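Local coordinates for protein polysialic acid O-acetyltransferase (Escherichia coli, PDB 3JQY) that transfers acetyl groups from acetyl-CoA to the sialic acid residues of long capsular polysialic acid chains, at residues V127-D132 / I164-Y169. Sequence-based numbering, arbitrary orientation. Where two conformers were deposited one is given.
Sequences VTIGHD and IIISSY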
ATOM      1  N   VAL B 127      21.497  -0.238  -8.821  1.00 11.04           N
ATOM      2  CA  VAL B 127      20.487  -1.175  -8.365  1.00  9.46           C
ATOM      3  C   VAL B 127      20.671  -2.451  -9.167  1.00 13.00           C
ATOM      4  O   VAL B 127      20.703  -2.417 -10.390  1.00 11.12           O
ATOM      5  CB  VAL B 127      19.062  -0.621  -8.538  1.00 10.50           C
ATOM      6  CG1 VAL B 127      18.045  -1.701  -8.228  1.00 12.30           C
ATOM      7  CG2 VAL B 127      18.853   0.594  -7.621  1.00 12.45           C
ATOM      8  N   THR B 128      20.829  -3.570  -8.468  1.00 10.90           N
ATOM      9  CA  THR B 128      21.141  -4.838  -9.111  1.00 13.14           C
ATOM     10  C   THR B 128      20.194  -5.922  -8.618  1.00 13.15           C
ATOM     11  O   THR B 128      19.930  -6.028  -7.416  1.00 13.09           O
ATOM     12  CB  THR B 128      22.575  -5.279  -8.780  1.00 12.53           C
ATOM     13  OG1 THR B 128      23.503  -4.364  -9.380  1.00 20.73           O
ATOM     14  CG2 THR B 128      22.832  -6.679  -9.308  1.00 26.67           C
ATOM     15  N   ILE B 129      19.663  -6.706  -9.548  1.00 11.61           N
ATOM     16  CA  ILE B 129      18.889  -7.894  -9.193  1.00 11.06           C
ATOM     17  C   ILE B 129      19.583  -9.094  -9.811  1.00 11.40           C
ATOM     18  O   ILE B 129      19.914  -9.080 -10.990  1.00 14.04           O
ATOM     19  CB  ILE B 129      17.435  -7.823  -9.722  1.00 12.65           C
ATOM     20  CG1 ILE B 129      16.748  -6.550  -9.212  1.00 15.53           C
ATOM     21  CG2 ILE B 129      16.651  -9.068  -9.306  1.00 13.40           C
ATOM     22  CD1 ILE B 129      15.275  -6.482  -9.532  1.00 15.40           C
ATOM     23  N   GLY B 130      19.802 -10.128  -9.009  1.00 12.50           N
ATOM     24  CA  GLY B 130      20.527 -11.307  -9.454  1.00 11.62           C
ATOM     25  C   GLY B 130      19.737 -12.184 -10.399  1.00 13.18           C
ATOM     26  O   GLY B 130      18.636 -11.833 -10.828  1.00 12.80           O
ATOM     27  N   HIS B 131      20.303 -13.337 -10.724  1.00 12.31           N
ATOM     28  CA  HIS B 131      19.617 -14.292 -11.578  1.00 12.16           C
ATOM     29  C   HIS B 131      18.566 -15.036 -10.778  1.00 11.28           C
ATOM     30  O   HIS B 131      18.647 -15.113  -9.552  1.00 12.78           O
ATOM     31  CB  HIS B 131      20.613 -15.303 -12.156  1.00 12.48           C
ATOM     32  CG  HIS B 131      21.860 -14.684 -12.701  1.00 17.17           C
ATOM     33  ND1 HIS B 131      21.866 -13.897 -13.834  1.00 16.91           N
ATOM     34  CD2 HIS B 131      23.147 -14.750 -12.283  1.00 23.88           C
ATOM     35  CE1 HIS B 131      23.100 -13.496 -14.082  1.00 25.54           C
ATOM     36  NE2 HIS B 131      23.897 -13.999 -13.154  1.00 22.81           N
ATOM     37  N   ASP B 132      17.575 -15.576 -11.479  1.00 12.95           N
ATOM     38  CA  ASP B 132      16.595 -16.486 -10.887  1.00 14.85           C
ATOM     39  C   ASP B 132      15.789 -15.890  -9.738  1.00 14.63           C
ATOM     40  O   ASP B 132      15.361 -16.616  -8.835  1.00 13.23           O
ATOM     41  CB  ASP B 132      17.278 -17.772 -10.413  1.00 12.05           C
ATOM     42  CG  ASP B 132      17.940 -18.522 -11.540  1.00 17.53           C
ATOM     43  OD1 ASP B 132      17.247 -18.821 -12.539  1.00 18.24           O
ATOM     44  OD2 ASP B 132      19.150 -18.815 -11.421  1.00 17.08           O
ATOM     45  N   ILE B 164      21.315  -0.587  -4.023  1.00  9.79           N
ATOM     46  CA  ILE B 164      20.490  -1.715  -3.607  1.00  8.63           C
ATOM     47  C   ILE B 164      20.961  -2.949  -4.362  1.00 12.53           C
ATOM     48  O   ILE B 164      21.136  -2.912  -5.574  1.00 13.02           O
ATOM     49  CB  ILE B 164      18.989  -1.472  -3.898  1.00  9.90           C
ATOM     50  CG1 ILE B 164      18.469  -0.345  -3.006  1.00 10.83           C
ATOM     51  CG2 ILE B 164      18.194  -2.737  -3.647  1.00 13.74           C
ATOM     52  CD1 ILE B 164      17.148   0.248  -3.442  1.00 11.53           C
ATOM     53  N   ILE B 165      21.177  -4.037  -3.639  1.00  9.33           N
ATOM     54  CA  ILE B 165      21.714  -5.254  -4.239  1.00 12.26           C
ATOM     55  C   ILE B 165      20.867  -6.446  -3.834  1.00 16.37           C
ATOM     56  O   ILE B 165      20.909  -6.890  -2.688  1.00 18.59           O
ATOM     57  CB  ILE B 165      23.184  -5.499  -3.820  1.00 14.61           C
ATOM     58  CG1 ILE B 165      24.040  -4.267  -4.114  1.00 16.14           C
ATOM     59  CG2 ILE B 165      23.747  -6.720  -4.537  1.00 21.13           C
ATOM     60  CD1 ILE B 165      24.021  -3.827  -5.561  1.00 27.55           C
ATOM     61  N   ILE B 166      20.069  -6.939  -4.772  1.00  9.05           N
ATOM     62  CA  ILE B 166      19.300  -8.152  -4.545  0.54 11.58           C
ATOM     63  C   ILE B 166      20.067  -9.327  -5.141  1.00 12.55           C
ATOM     64  O   ILE B 166      20.296  -9.383  -6.342  1.00 13.86           O
ATOM     65  CB  ILE B 166      17.894  -8.044  -5.163  0.54 11.68           C
ATOM     66  CG1 ILE B 166      17.183  -6.797  -4.626  0.54 15.56           C
ATOM     67  CG2 ILE B 166      17.087  -9.316  -4.895  0.54 11.71           C
ATOM     68  CD1 ILE B 166      15.871  -6.498  -5.294  0.54 13.18           C
ATOM     69  N   SER B 167      20.491 -10.252  -4.284  1.00 10.95           N
ATOM     70  CA  SER B 167      21.276 -11.394  -4.744  1.00 16.48           C
ATOM     71  C   SER B 167      20.462 -12.319  -5.638  1.00 12.73           C
ATOM     72  O   SER B 167      19.248 -12.173  -5.764  1.00 13.64           O
ATOM     73  CB  SER B 167      21.833 -12.180  -3.556  1.00 14.41           C
ATOM     74  OG  SER B 167      22.786 -11.408  -2.842  1.00 17.25           O
ATOM     75  N   SER B 168      21.137 -13.289  -6.243  1.00 12.02           N
ATOM     76  CA  SER B 168      20.440 -14.291  -7.034  1.00 10.58           C
ATOM     77  C   SER B 168      19.501 -15.105  -6.159  1.00 12.42           C
ATOM     78  O   SER B 168      19.761 -15.326  -4.976  1.00 13.86           O
ATOM     79  CB  SER B 168      21.441 -15.214  -7.739  1.00 14.12           C
ATOM     80  OG  SER B 168      22.179 -14.496  -8.716  1.00 14.15           O
ATOM     81  N   TYR B 169      18.403 -15.544  -6.760  1.00 11.24           N
ATOM     82  CA  TYR B 169      17.459 -16.458  -6.122  1.00 12.20           C
ATOM     83  C   TYR B 169      16.819 -15.856  -4.866  1.00 11.09           C
ATOM     84  O   TYR B 169      16.807 -16.466  -3.794  1.00 12.86           O
ATOM     85  CB  TYR B 169      18.101 -17.827  -5.837  1.00 12.69           C
ATOM     86  CG  TYR B 169      17.067 -18.926  -5.734  1.00 13.43           C
ATOM     87  CD1 TYR B 169      16.281 -19.252  -6.825  1.00 12.16           C
ATOM     88  CD2 TYR B 169      16.856 -19.611  -4.540  1.00 12.87           C
ATOM     89  CE1 TYR B 169      15.312 -20.239  -6.752  1.00 14.06           C
ATOM     90  CE2 TYR B 169      15.883 -20.622  -4.455  1.00 12.45           C
ATOM     91  CZ  TYR B 169      15.118 -20.922  -5.569  1.00 11.99           C
ATOM     92  OH  TYR B 169      14.148 -21.902  -5.515  1.00 14.17           O
TER
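The carbonyl oxygen of His131 accepts the backbone N-H of Tyr169 at 2.8 Å. This bond ties the turns that follow strands 126-129 and 164-166, neighbouring coils of the left-handed parallel beta-helix of the hexapeptide-repeat transferases. Before the turns the strands run parallel, their axes 4.8 Å apart at closest approach: Thr128 N donates to Ile164 O, Thr128 O accepts from Ile166 N, and Ile166 O takes the N-H of Gly130 with a bent N-H...O angle of 131°. Val127, Ile129, Ile164 and Ile166 all face inward onto Leu141 of strand 139-142, where branched aliphatic residues suit both an extended backbone and a buried core; in one of its two conformers CD1 of Ile166 comes to 4.0 Å from Ile129 CG1. On the other face, Ile165 lies alongside Thr128, its CD1 against Thr128 CB. Gly130 suits the turn because a beta carbon there would collide with the backbone of Ser167 and Ser168. With OG beside its own backbone N (chi1 -67°), Ser168 receives the N-H of His131 at 3.0 Å. Replacing this serine by an alanine removes the acceptor and is likely to leave His131 N without its mate between the coils. Asp132 makes a salt bridge with Arg111 and a hydrogen bond with Tyr238 OH, while Tyr169 stacks on Trp220 and Tyr238; at the base of its ring, CD1 sits 3.4 Å from Asp132 O.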